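Local atomic coordinates of ftsY (Mycoplasma mycoides, PDB entry 1ZU4), a protein that is the signal recognition particle receptor FtsY, represented by its NG fragment, in which an SRP54-type helical bundle is joined to a GTPase domain of the P-loop NTPase class. Residues K27-A32 and E72-A77; R62-R67 and L78-Y83; A123-Y128 and L194-T199; S178-A183 and E214-I219; D236-Q241 and D265-G270. One frame throughout, in Å; residues are numbered along the deposited sequence.

Contact 1 of 5, residues K27-A32 and E72-A77; sequences KKYKQA and ENIKDA
Tyr-29 and Ile-74 make most of this small, largely apolar junction, their side chains approaching from opposite directions. The end of Ile-74 comes obliquely to the phenol end of the ring. In the model its CD1 sits too close to the hydroxyl, and with chi2 of Ile-74 at 104°, away from a staggered value, the exact setting of this methyl is doubtful. As modelled, CD1 is about 3.3 Å from Tyr-29 CZ, and Ala-32 adds a looser touch, its CB some 4.4 Å from the same Ile-74 CD1. The ring reaches the helix because Tyr-29 carries CG anti to the backbone N (chi1 179°), while Ile-74 turns CG1 beside its own N.

The setting is the N-terminal helical bundle of SRP54-type proteins: the loop joining helices 12-27 and 34-46 meets the first turn of helix 71-87. Two phenylalanines also meet the tyrosine, Phe-36 edge-to-face and Phe-71 with its ring inclined by about 50°. The isoleucine side chain in turn touches Thr-69, in the loop that leads into helix 71-87.

No hydrogen bond joins the two segments. The tyrosine hydroxyl is bonded instead to the carbonyl O of Thr-69, the same residue that Ile-74 touches, so the loop before the helix holds the phenol end. Within the helix, Lys-75 NZ forms a salt bridge with Glu-72 OE2 at 3.0 Å, and also bonds to Phe-312 O near the C-terminus.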
# COMPACT_ATOMS: atom_id res chain seq x y z
N LYS A 27 28.14 -11.14 -15.79
CA LYS A 27 29.37 -11.94 -15.95
C LYS A 27 29.52 -12.53 -17.34
O LYS A 27 30.63 -12.58 -17.89
CB LYS A 27 29.48 -13.03 -14.86
CG LYS A 27 29.66 -12.46 -13.44
CD LYS A 27 29.89 -13.58 -12.40
CE LYS A 27 30.20 -12.97 -11.02
NZ LYS A 27 31.15 -13.85 -10.20
N LYS A 28 28.41 -12.95 -17.94
CA LYS A 28 28.42 -13.37 -19.34
C LYS A 28 27.95 -12.24 -20.29
O LYS A 28 27.61 -12.50 -21.46
CB LYS A 28 27.62 -14.67 -19.53
CG LYS A 28 28.40 -15.94 -19.08
CD LYS A 28 27.49 -16.99 -18.38
CE LYS A 28 26.66 -17.87 -19.35
NZ LYS A 28 27.49 -18.84 -20.15
N TYR A 29 27.96 -10.99 -19.81
CA TYR A 29 27.53 -9.86 -20.65
C TYR A 29 28.61 -9.44 -21.63
O TYR A 29 29.75 -9.10 -21.25
CB TYR A 29 27.05 -8.66 -19.84
CG TYR A 29 26.61 -7.46 -20.70
CD1 TYR A 29 25.35 -7.41 -21.30
CD2 TYR A 29 27.48 -6.38 -20.93
CE1 TYR A 29 24.97 -6.32 -22.09
CE2 TYR A 29 27.10 -5.29 -21.70
CZ TYR A 29 25.84 -5.26 -22.28
OH TYR A 29 25.48 -4.17 -23.04
N LYS A 30 28.22 -9.43 -22.90
CA LYS A 30 29.07 -9.05 -24.02
C LYS A 30 28.43 -7.84 -24.70
O LYS A 30 28.91 -6.73 -24.51
CB LYS A 30 29.21 -10.24 -24.97
CG LYS A 30 30.02 -11.37 -24.35
CD LYS A 30 29.94 -12.64 -25.15
CE LYS A 30 30.41 -13.81 -24.32
NZ LYS A 30 29.27 -14.41 -23.54
N GLN A 31 27.32 -8.06 -25.41
CA GLN A 31 26.56 -6.96 -26.10
C GLN A 31 25.07 -6.97 -25.73
O GLN A 31 24.55 -8.00 -25.40
CB GLN A 31 26.72 -7.08 -27.62
CG GLN A 31 28.05 -6.52 -28.09
CD GLN A 31 28.17 -6.31 -29.58
OE1 GLN A 31 27.51 -6.97 -30.38
NE2 GLN A 31 29.05 -5.38 -29.96
N ALA A 32 24.41 -5.80 -25.79
CA ALA A 32 22.96 -5.66 -25.56
C ALA A 32 22.19 -6.10 -26.81
O ALA A 32 21.55 -5.30 -27.47
CB ALA A 32 22.61 -4.19 -25.21
N GLU A 72 27.16 -0.89 -17.29
CA GLU A 72 26.79 0.16 -16.34
C GLU A 72 25.63 1.02 -16.87
O GLU A 72 24.73 1.43 -16.12
CB GLU A 72 28.00 1.07 -16.06
CG GLU A 72 28.98 0.54 -15.02
CD GLU A 72 28.38 0.51 -13.62
OE1 GLU A 72 28.25 1.61 -13.01
OE2 GLU A 72 28.06 -0.61 -13.14
N ASN A 73 25.67 1.31 -18.15
CA ASN A 73 24.62 2.09 -18.77
C ASN A 73 23.34 1.29 -18.97
O ASN A 73 22.26 1.87 -19.02
CB ASN A 73 25.12 2.77 -20.05
CG ASN A 73 25.93 4.07 -19.75
OD1 ASN A 73 25.70 4.76 -18.75
ND2 ASN A 73 26.88 4.38 -20.62
N ILE A 74 23.44 -0.05 -19.05
CA ILE A 74 22.22 -0.89 -19.14
C ILE A 74 21.45 -0.81 -17.80
O ILE A 74 20.22 -0.68 -17.77
CB ILE A 74 22.51 -2.34 -19.47
CG1 ILE A 74 22.67 -2.53 -20.98
CG2 ILE A 74 21.34 -3.25 -19.06
CD1 ILE A 74 24.02 -2.68 -21.38
N LYS A 75 22.22 -0.89 -16.71
CA LYS A 75 21.70 -0.77 -15.35
C LYS A 75 20.99 0.56 -15.16
O LYS A 75 19.92 0.60 -14.56
CB LYS A 75 22.84 -0.86 -14.34
CG LYS A 75 23.47 -2.19 -14.13
CD LYS A 75 24.86 -1.94 -13.48
CE LYS A 75 25.39 -3.22 -12.86
NZ LYS A 75 26.55 -2.93 -11.99
N ASP A 76 21.55 1.65 -15.69
CA ASP A 76 20.92 2.97 -15.51
C ASP A 76 19.59 2.98 -16.25
O ASP A 76 18.57 3.54 -15.79
CB ASP A 76 21.84 4.08 -16.05
CG ASP A 76 23.08 4.34 -15.17
OD1 ASP A 76 24.08 4.89 -15.68
OD2 ASP A 76 23.07 3.99 -13.97
N ALA A 77 19.63 2.35 -17.42
CA ALA A 77 18.50 2.14 -18.32
C ALA A 77 17.37 1.38 -17.64
O ALA A 77 16.20 1.78 -17.70
CB ALA A 77 18.98 1.42 -19.62

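Contact 2 of 5, residues R62-R67 and L78-Y83; sequences RKKTKR and LVESLY
Lys-64 carries this contact alone from its side, meeting Glu-80 and Ser-81 where helix 51-64 meets helix 71-87 in the SRP54-type helical bundle. Earlier on the first segment, Arg-62 points away from the second helix and forms a salt bridge through NH1 with Asp-34 OD1, tying helix 51-64 to helix 34-46 instead.

At Lys-64 the side chain stays extended as far as CE and then bends (chi4 -74°), which swings the ammonium toward the carboxylate. Its aliphatic part passes over the serine, with CE 3.3 Å from Ser-81 OG. That hydroxyl is bonded back to Ala-77 O in its own helix and takes no hydrogen bond from the lysine. Glu-80, with CG anti to its backbone N (chi1 177°), reaches out from the more exposed flank, and the two long chains cross obliquely. A second acceptor, Gln-84 OE1, also holds the lysine nitrogen, so the charged end is gripped from two successive turns of helix 71-87.

After Lys-64 come Thr-65, Lys-66 and Arg-67, the last paired through its backbone with Ala-32 in the neighbouring loop. The salt bridge itself is short: Lys-64 NZ donates to Glu-80 OE2 over 2.6 Å, and Glu-80 OE2 receives it on its anti lone pair, the one directed away from the other carboxylate oxygen.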
# COMPACT_ATOMS: atom_id res chain seq x y z
N ARG A 62 15.35 -1.70 -24.04
CA ARG A 62 15.77 -1.89 -25.42
C ARG A 62 15.74 -0.57 -26.19
O ARG A 62 16.60 -0.28 -27.00
CB ARG A 62 14.94 -3.02 -26.06
CG ARG A 62 15.06 -3.01 -27.56
CD ARG A 62 15.01 -4.35 -28.23
NE ARG A 62 14.38 -5.50 -27.58
CZ ARG A 62 14.79 -6.74 -27.89
NH1 ARG A 62 15.79 -6.87 -28.74
NH2 ARG A 62 14.23 -7.83 -27.36
N LYS A 63 14.76 0.28 -25.88
CA LYS A 63 14.66 1.58 -26.53
C LYS A 63 15.77 2.55 -26.15
O LYS A 63 16.24 3.32 -26.99
CB LYS A 63 13.31 2.20 -26.20
CG LYS A 63 12.98 3.34 -27.14
CD LYS A 63 11.52 3.28 -27.53
CE LYS A 63 10.70 4.02 -26.50
NZ LYS A 63 11.08 5.46 -26.54
N LYS A 64 16.16 2.52 -24.88
CA LYS A 64 17.17 3.43 -24.29
C LYS A 64 18.61 3.04 -24.64
O LYS A 64 19.57 3.78 -24.38
CB LYS A 64 16.99 3.41 -22.77
CG LYS A 64 15.75 4.13 -22.31
CD LYS A 64 15.29 3.78 -20.91
CE LYS A 64 13.81 4.14 -20.76
NZ LYS A 64 13.58 5.63 -20.65
N THR A 65 18.81 1.86 -25.20
CA THR A 65 20.19 1.37 -25.20
C THR A 65 20.64 0.93 -26.60
O THR A 65 19.82 0.75 -27.45
CB THR A 65 20.35 0.15 -24.26
OG1 THR A 65 19.40 -0.84 -24.60
CG2 THR A 65 20.11 0.52 -22.77
N LYS A 66 21.94 0.68 -26.77
CA LYS A 66 22.47 0.15 -28.00
C LYS A 66 23.20 -1.15 -27.68
O LYS A 66 23.49 -1.42 -26.51
CB LYS A 66 23.41 1.15 -28.68
CG LYS A 66 22.77 2.45 -29.06
CD LYS A 66 21.55 2.24 -29.96
CE LYS A 66 21.10 3.56 -30.55
NZ LYS A 66 20.13 3.37 -31.63
N ARG A 67 23.50 -1.95 -28.69
CA ARG A 67 24.25 -3.20 -28.49
C ARG A 67 25.61 -2.98 -27.80
O ARG A 67 26.09 -3.85 -27.09
CB ARG A 67 24.48 -3.91 -29.83
CG ARG A 67 25.40 -3.10 -30.73
CD ARG A 67 25.72 -3.72 -32.09
NE ARG A 67 26.20 -2.67 -32.99
CZ ARG A 67 27.36 -2.01 -32.85
NH1 ARG A 67 28.20 -2.29 -31.85
NH2 ARG A 67 27.68 -1.06 -33.73
N LEU A 78 17.76 0.29 -16.97
CA LEU A 78 16.83 -0.56 -16.28
C LEU A 78 16.15 0.19 -15.13
O LEU A 78 14.93 0.11 -14.98
CB LEU A 78 17.55 -1.80 -15.78
CG LEU A 78 16.75 -2.79 -14.95
CD1 LEU A 78 15.46 -3.21 -15.70
CD2 LEU A 78 17.65 -3.97 -14.57
N VAL A 79 16.93 0.93 -14.34
CA VAL A 79 16.40 1.71 -13.20
C VAL A 79 15.32 2.70 -13.71
O VAL A 79 14.24 2.74 -13.17
CB VAL A 79 17.52 2.44 -12.40
CG1 VAL A 79 16.92 3.37 -11.35
CG2 VAL A 79 18.45 1.43 -11.70
N GLU A 80 15.63 3.41 -14.78
CA GLU A 80 14.73 4.36 -15.41
C GLU A 80 13.50 3.69 -16.00
O GLU A 80 12.41 4.21 -15.87
CB GLU A 80 15.49 5.16 -16.48
CG GLU A 80 14.64 6.15 -17.26
CD GLU A 80 15.51 7.04 -18.16
OE1 GLU A 80 16.41 7.73 -17.62
OE2 GLU A 80 15.31 7.03 -19.39
N SER A 81 13.68 2.52 -16.61
CA SER A 81 12.56 1.78 -17.23
C SER A 81 11.60 1.19 -16.21
O SER A 81 10.42 1.02 -16.51
CB SER A 81 13.07 0.67 -18.17
OG SER A 81 13.95 1.19 -19.20
N LEU A 82 12.11 0.86 -15.02
CA LEU A 82 11.27 0.32 -13.93
C LEU A 82 10.34 1.42 -13.43
O LEU A 82 9.13 1.23 -13.34
CB LEU A 82 12.13 -0.21 -12.79
CG LEU A 82 12.87 -1.54 -13.06
CD1 LEU A 82 13.97 -1.72 -12.04
CD2 LEU A 82 11.96 -2.81 -13.12
N TYR A 83 10.93 2.58 -13.13
CA TYR A 83 10.20 3.75 -12.74
C TYR A 83 9.17 4.15 -13.80
O TYR A 83 8.00 4.45 -13.47
CB TYR A 83 11.19 4.90 -12.48
CG TYR A 83 10.56 6.23 -12.35
CD1 TYR A 83 10.11 6.69 -11.10
CD2 TYR A 83 10.37 7.03 -13.47
CE1 TYR A 83 9.53 7.89 -10.97
CE2 TYR A 83 9.74 8.23 -13.36
CZ TYR A 83 9.35 8.67 -12.10
OH TYR A 83 8.74 9.85 -11.98

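Contact 3 of 5, residues A123-Y128 and L194-T199; sequences AKMANY and LLLIDT
Leu-196 presses one methyl, CD1, onto the turn of helix formed by Met-125 and Ala-126, and that methyl makes every close approach across the contact. It lies 3.4 Å from the backbone N of Ala-126 and 3.5 Å from Ala-126 CA, so the leucine packs against main chain as much as side chain. The small alanine permits this: its CB is 3.7 Å from Leu-196 CD1, while Met-125 CB stands somewhat farther from the same methyl, at 4.1 Å. The leucine reaches the helix with CG beside its backbone N (chi1 -70°) and CD1 extended beyond it (chi2 163°), directed off the strand.

Packing is looser toward Leu-194, which points at the helix but gets no nearer than 4.7 Å, from its CD2 to Met-125 O; its closer company includes Tyr-129 and Phe-108. The rest of Met-125 bends at chi3 and packs on Phe-108 of the adjacent strand, and Ala-126 also touches Val-136 and Ile-138. Farther round the helix, Tyr-128 is partly open to solvent and well clear of the strand.

Nothing polar crosses between the segments here. Farther along the segment 194-199, Thr-199 O accepts from Lys-118 NZ, at the start of helix 118-131. A helix that begins at a probable Walker A lysine and lies across central parallel strands of the sheet is the first helix of the P-loop NTPase fold, as expected for an SRP-type GTPase domain.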
# COMPACT_ATOMS: atom_id res chain seq x y z
N ALA A 123 -3.51 1.78 12.86
CA ALA A 123 -2.75 2.30 14.01
C ALA A 123 -1.51 3.10 13.59
O ALA A 123 -1.24 4.16 14.16
CB ALA A 123 -2.35 1.14 14.93
N LYS A 124 -0.78 2.61 12.59
CA LYS A 124 0.41 3.25 12.08
C LYS A 124 0.04 4.54 11.37
O LYS A 124 0.75 5.52 11.51
CB LYS A 124 1.20 2.33 11.15
CG LYS A 124 1.87 1.20 11.96
CD LYS A 124 2.71 0.31 11.13
CE LYS A 124 3.24 -0.85 11.99
NZ LYS A 124 4.45 -1.47 11.38
N MET A 125 -1.08 4.53 10.65
CA MET A 125 -1.56 5.74 10.03
C MET A 125 -2.00 6.80 11.02
O MET A 125 -1.74 7.97 10.78
CB MET A 125 -2.67 5.43 9.07
CG MET A 125 -2.15 5.11 7.66
SD MET A 125 -3.58 5.21 6.64
CE MET A 125 -3.51 6.87 6.00
N ALA A 126 -2.68 6.41 12.10
CA ALA A 126 -3.05 7.38 13.14
C ALA A 126 -1.78 8.06 13.73
O ALA A 126 -1.74 9.30 13.86
CB ALA A 126 -3.88 6.68 14.28
N ASN A 127 -0.81 7.24 14.10
CA ASN A 127 0.50 7.71 14.59
C ASN A 127 1.24 8.64 13.61
O ASN A 127 1.85 9.61 14.04
CB ASN A 127 1.44 6.53 14.93
CG ASN A 127 2.67 6.99 15.74
OD1 ASN A 127 3.83 6.91 15.28
ND2 ASN A 127 2.42 7.51 16.93
N TYR A 128 1.16 8.33 12.31
CA TYR A 128 1.79 9.11 11.25
C TYR A 128 1.25 10.53 11.23
O TYR A 128 2.03 11.51 11.12
CB TYR A 128 1.57 8.43 9.88
CG TYR A 128 2.13 9.15 8.68
CD1 TYR A 128 3.40 8.85 8.17
CD2 TYR A 128 1.36 10.10 8.00
CE1 TYR A 128 3.89 9.54 7.01
CE2 TYR A 128 1.83 10.77 6.89
CZ TYR A 128 3.07 10.51 6.40
OH TYR A 128 3.46 11.22 5.25
N LEU A 194 -8.62 14.17 11.61
CA LEU A 194 -8.69 12.94 10.84
C LEU A 194 -9.49 11.90 11.59
O LEU A 194 -9.35 11.74 12.80
CB LEU A 194 -7.29 12.41 10.53
CG LEU A 194 -7.07 10.98 10.01
CD1 LEU A 194 -7.55 10.92 8.59
CD2 LEU A 194 -5.57 10.58 10.13
N LEU A 195 -10.36 11.24 10.84
CA LEU A 195 -11.11 10.10 11.33
C LEU A 195 -10.66 8.90 10.51
O LEU A 195 -10.82 8.91 9.31
CB LEU A 195 -12.63 10.28 11.14
CG LEU A 195 -13.54 9.09 11.54
CD1 LEU A 195 -13.24 8.60 12.95
CD2 LEU A 195 -14.99 9.51 11.41
N LEU A 196 -10.14 7.87 11.16
CA LEU A 196 -9.79 6.63 10.48
C LEU A 196 -10.80 5.59 10.84
O LEU A 196 -11.09 5.40 12.02
CB LEU A 196 -8.38 6.17 10.91
CG LEU A 196 -7.24 7.06 10.38
CD1 LEU A 196 -5.94 6.82 11.17
CD2 LEU A 196 -6.97 6.73 8.97
N ILE A 197 -11.35 4.91 9.82
CA ILE A 197 -12.38 3.90 10.03
C ILE A 197 -11.93 2.50 9.66
O ILE A 197 -11.64 2.20 8.50
CB ILE A 197 -13.65 4.22 9.23
CG1 ILE A 197 -14.10 5.63 9.58
CG2 ILE A 197 -14.74 3.10 9.45
CD1 ILE A 197 -15.14 6.17 8.72
N ASP A 198 -11.93 1.63 10.65
CA ASP A 198 -11.64 0.26 10.46
C ASP A 198 -12.90 -0.44 9.99
O ASP A 198 -13.99 -0.14 10.46
CB ASP A 198 -11.19 -0.34 11.80
CG ASP A 198 -10.54 -1.71 11.64
OD1 ASP A 198 -10.24 -2.29 12.71
OD2 ASP A 198 -10.32 -2.16 10.47
N THR A 199 -12.74 -1.38 9.08
CA THR A 199 -13.87 -2.15 8.56
C THR A 199 -13.55 -3.63 8.55
O THR A 199 -12.37 -4.05 8.48
CB THR A 199 -14.26 -1.68 7.09
OG1 THR A 199 -13.18 -1.94 6.18
CG2 THR A 199 -14.55 -0.21 7.06

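Contact 4 of 5, residues S178-A183 and E214-I219; sequences SVVFDA and EKMNKI
Val-180 fits against Met-216 and Ile-219 with both of its methyls. CG2 lies 3.7 Å from Met-216 CG and follows the thioether onward, 3.9 Å from Met-216 SD, the two side chains crossing at about a right angle. The other methyl, CG1, meets Ile-219 CG2 at 4.1 Å. This division follows from chi1 of the valine (170°), which sets CG1 anti to the backbone N and CG2 beside it. Ile-219 also reaches the next residue, placing CD1 4.1 Å from Phe-181 CB; the phenylalanine touches with its CB and backbone, and the residue itself is exposed.

The segments 178-183 and 214-219 run nearly parallel, their axes crossing at -17° and 9.4 Å apart at closest. Their helices, 176-189 and 206-221, lie side by side on one face of the parallel sheet in the P-loop NTPase domain, linked in sequence through strand 194-198.

Underneath, Met-216 rests on Met-109 of strand 106-111, and Ala-183 on Leu-137 and Ala-139 of strand 136-140. Just before helix 176-189, Asp-175 takes a salt bridge through OD2 from Lys-215 NZ, and its O is bonded by Ser-178 OG.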
# COMPACT_ATOMS: atom_id res chain seq x y z
N SER A 178 -23.08 1.93 13.60
CA SER A 178 -23.39 2.67 14.84
C SER A 178 -22.10 3.23 15.46
O SER A 178 -22.10 4.31 16.01
CB SER A 178 -24.19 1.84 15.84
OG SER A 178 -23.40 0.76 16.31
N VAL A 179 -21.00 2.50 15.32
CA VAL A 179 -19.69 3.02 15.78
C VAL A 179 -19.31 4.27 14.93
O VAL A 179 -18.86 5.28 15.46
CB VAL A 179 -18.62 1.95 15.63
CG1 VAL A 179 -17.25 2.47 16.09
CG2 VAL A 179 -19.05 0.62 16.38
N VAL A 180 -19.54 4.19 13.63
CA VAL A 180 -19.28 5.34 12.74
C VAL A 180 -20.18 6.50 13.12
O VAL A 180 -19.71 7.62 13.26
CB VAL A 180 -19.35 4.92 11.28
CG1 VAL A 180 -19.34 6.14 10.33
CG2 VAL A 180 -18.19 3.95 11.00
N PHE A 181 -21.46 6.24 13.37
CA PHE A 181 -22.34 7.30 13.93
C PHE A 181 -21.74 7.98 15.17
O PHE A 181 -21.68 9.22 15.27
CB PHE A 181 -23.76 6.74 14.24
CG PHE A 181 -24.71 7.76 14.83
CD1 PHE A 181 -25.72 8.31 14.06
CD2 PHE A 181 -24.61 8.13 16.17
CE1 PHE A 181 -26.60 9.23 14.59
CE2 PHE A 181 -25.50 9.07 16.73
CZ PHE A 181 -26.50 9.61 15.93
N ASP A 182 -21.29 7.18 16.13
CA ASP A 182 -20.68 7.77 17.33
C ASP A 182 -19.40 8.55 17.07
O ASP A 182 -19.22 9.67 17.60
CB ASP A 182 -20.45 6.69 18.39
CG ASP A 182 -21.75 6.25 19.05
OD1 ASP A 182 -22.77 6.99 18.95
OD2 ASP A 182 -21.72 5.18 19.70
N ALA A 183 -18.54 8.00 16.23
CA ALA A 183 -17.27 8.69 15.87
C ALA A 183 -17.45 10.03 15.13
O ALA A 183 -16.76 11.04 15.42
CB ALA A 183 -16.39 7.72 15.07
N GLU A 214 -22.15 1.45 2.63
CA GLU A 214 -23.03 2.50 2.16
C GLU A 214 -23.70 3.20 3.37
O GLU A 214 -23.79 4.44 3.41
CB GLU A 214 -23.99 1.96 1.08
CG GLU A 214 -25.04 2.95 0.62
CD GLU A 214 -24.50 4.10 -0.21
OE1 GLU A 214 -23.38 3.97 -0.74
OE2 GLU A 214 -25.20 5.15 -0.33
N LYS A 215 -24.14 2.44 4.37
CA LYS A 215 -24.58 3.09 5.62
C LYS A 215 -23.54 4.07 6.16
O LYS A 215 -23.87 5.20 6.52
CB LYS A 215 -24.91 2.08 6.72
CG LYS A 215 -26.23 1.48 6.62
CD LYS A 215 -26.60 0.75 7.90
CE LYS A 215 -26.40 -0.74 7.76
NZ LYS A 215 -27.36 -1.48 8.66
N MET A 216 -22.29 3.64 6.18
CA MET A 216 -21.21 4.50 6.71
C MET A 216 -21.07 5.78 5.88
O MET A 216 -20.97 6.89 6.42
CB MET A 216 -19.90 3.72 6.74
CG MET A 216 -19.86 2.74 7.88
SD MET A 216 -18.38 1.76 7.79
CE MET A 216 -18.66 0.57 9.03
N ASN A 217 -20.97 5.61 4.57
CA ASN A 217 -20.94 6.67 3.61
C ASN A 217 -22.05 7.69 3.83
O ASN A 217 -21.81 8.91 3.84
CB ASN A 217 -21.10 6.05 2.24
CG ASN A 217 -19.83 5.45 1.71
OD1 ASN A 217 -18.72 5.69 2.23
ND2 ASN A 217 -19.97 4.66 0.62
N LYS A 218 -23.26 7.19 4.01
CA LYS A 218 -24.42 8.05 4.24
C LYS A 218 -24.28 8.85 5.53
O LYS A 218 -24.57 10.03 5.58
CB LYS A 218 -25.71 7.21 4.21
CG LYS A 218 -26.16 6.74 2.76
CD LYS A 218 -26.12 7.99 1.80
CE LYS A 218 -27.27 8.01 0.78
NZ LYS A 218 -27.49 9.39 0.23
N ILE A 219 -23.76 8.22 6.58
CA ILE A 219 -23.54 8.93 7.83
C ILE A 219 -22.50 10.06 7.67
O ILE A 219 -22.69 11.18 8.19
CB ILE A 219 -23.06 7.96 8.97
CG1 ILE A 219 -24.28 7.22 9.52
CG2 ILE A 219 -22.48 8.77 10.14
CD1 ILE A 219 -23.99 5.96 10.21

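Contact 5 of 5, residues D236-Q241 and D265-G270; sequences DATTGQ and DSTSKG
Thr-238 and Thr-267 meet where two loops pass, their side chains crossing at a slant. Thr-267 directs OG1 at the backbone turn of the first loop, 3.2 Å from Ala-237 CB. No hydrogen bond spans the loops: the angle at Thr-238 N is poor, and the hydroxyl is instead bonded to Lys-263 O just before its own segment. The methyl of Thr-267, anti to its backbone N (chi1 -57° for OG1), lies along the Ala-237 carbonyl, CG2 being 3.6 Å from Ala-237 O.

Thr-238 sends its methyl, not its hydroxyl, to the second loop, where it packs tightly, CG2 being 3.4 Å from Ser-266 CB. Its hydroxyl, held between the backbone N and carbonyl carbon (chi1 72°), bonds back to Asp-236 OD1 at 2.7 Å. The same carboxylate oxygen accepts Thr-238 N at 2.9 Å, an Asx turn. Both donors come from one face of the carboxylate, out of its plane, so the aspartate fixes the threonine's rotation and thereby the methyl's direction.

Nearby, Gln-241 NE2 bonds to Asp-48 O and Asp-265 O to Lys-13 NZ, linking both loops to the helical bundle. The first loop's Asp-Ala-Thr-Thr-Gly-Gln matches the DAxTGQ of SRP-type GTPases; Asp-265 closes a Thr-Lys-Met-Asp matching TKxD (G4), and the second loop continues at the place of their DARGG motif, consistent with the N-G domain interface.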
# COMPACT_ATOMS: atom_id res chain seq x y z
N ASP A 236 -0.68 -7.21 1.81
CA ASP A 236 0.55 -7.86 2.32
C ASP A 236 1.56 -8.31 1.24
O ASP A 236 1.38 -9.36 0.56
CB ASP A 236 0.13 -9.09 3.16
CG ASP A 236 1.27 -9.72 3.94
OD1 ASP A 236 2.48 -9.55 3.64
OD2 ASP A 236 0.93 -10.43 4.91
N ALA A 237 2.67 -7.56 1.13
CA ALA A 237 3.67 -7.87 0.09
C ALA A 237 4.25 -9.31 0.16
O ALA A 237 4.66 -9.89 -0.88
CB ALA A 237 4.79 -6.85 0.08
N THR A 238 4.31 -9.88 1.36
CA THR A 238 4.84 -11.25 1.48
C THR A 238 3.99 -12.29 0.76
O THR A 238 4.43 -13.43 0.61
CB THR A 238 5.10 -11.69 2.95
OG1 THR A 238 3.85 -11.92 3.60
CG2 THR A 238 5.86 -10.61 3.71
N THR A 239 2.80 -11.90 0.31
CA THR A 239 1.92 -12.83 -0.41
C THR A 239 2.14 -12.80 -1.89
O THR A 239 1.71 -13.71 -2.58
CB THR A 239 0.43 -12.63 -0.10
OG1 THR A 239 0.02 -11.28 -0.38
CG2 THR A 239 0.16 -12.98 1.36
N GLY A 240 2.88 -11.81 -2.37
CA GLY A 240 3.27 -11.77 -3.76
C GLY A 240 2.08 -11.64 -4.68
O GLY A 240 1.09 -11.01 -4.34
N GLN A 241 2.17 -12.29 -5.83
CA GLN A 241 1.10 -12.26 -6.80
C GLN A 241 -0.23 -12.82 -6.28
O GLN A 241 -1.28 -12.42 -6.78
CB GLN A 241 1.52 -13.05 -8.05
CG GLN A 241 2.79 -12.56 -8.74
CD GLN A 241 3.00 -13.26 -10.06
OE1 GLN A 241 2.52 -14.40 -10.24
NE2 GLN A 241 3.71 -12.60 -10.99
N ASP A 265 9.59 -5.26 3.92
CA ASP A 265 10.83 -5.75 4.55
C ASP A 265 11.02 -7.27 4.56
O ASP A 265 12.17 -7.76 4.60
CB ASP A 265 10.97 -5.20 5.98
CG ASP A 265 9.87 -5.69 6.93
OD1 ASP A 265 8.69 -5.67 6.54
OD2 ASP A 265 10.17 -6.07 8.08
N SER A 266 9.90 -8.00 4.52
CA SER A 266 9.87 -9.46 4.66
C SER A 266 9.76 -10.13 3.29
O SER A 266 9.77 -11.36 3.17
CB SER A 266 8.67 -9.88 5.53
OG SER A 266 8.53 -9.09 6.71
N THR A 267 9.68 -9.29 2.25
CA THR A 267 9.44 -9.69 0.88
C THR A 267 10.76 -9.74 0.08
O THR A 267 11.51 -8.76 0.06
CB THR A 267 8.48 -8.67 0.22
OG1 THR A 267 7.27 -8.61 0.99
CG2 THR A 267 8.17 -9.01 -1.19
N SER A 268 11.00 -10.88 -0.57
CA SER A 268 12.18 -11.08 -1.41
C SER A 268 11.96 -10.78 -2.89
O SER A 268 12.92 -10.68 -3.63
CB SER A 268 12.73 -12.51 -1.25
OG SER A 268 13.40 -12.64 0.01
N LYS A 269 10.71 -10.59 -3.33
CA LYS A 269 10.45 -10.33 -4.74
C LYS A 269 9.91 -8.95 -5.01
O LYS A 269 8.69 -8.70 -4.88
CB LYS A 269 9.47 -11.38 -5.31
CG LYS A 269 9.96 -12.84 -5.10
CD LYS A 269 11.45 -13.01 -5.45
CE LYS A 269 11.85 -14.48 -5.39
NZ LYS A 269 10.84 -15.27 -6.15
N GLY A 270 10.79 -8.05 -5.44
CA GLY A 270 10.44 -6.63 -5.57
C GLY A 270 9.63 -6.20 -6.77
O GLY A 270 9.41 -5.02 -6.98

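In the fold
Contacts 1 and 2 belong to the helical bundle, share helix 71-87 and interleave along the chain; their centres are 10 Å apart and they touch, for instance through Ala-77 and Thr-65. Contacts 3 and 4 lie in the GTPase domain, also interleaved, with centres 16 Å apart. Strand 194-198 joins them: Leu-196 faces helix 118-131, while Leu-195 packs on helix 176-189 and Ile-197 on both helices 176-189 and 206-221, giving an alpha-beta-alpha layering. Contact 5, last along the chain, lies between, its nearest atoms about 7 Å from contact 2 and 8 Å from contact 3. Contacts 1 and 4, 56 Å apart between centres, mark opposite ends of an elongated two-domain molecule.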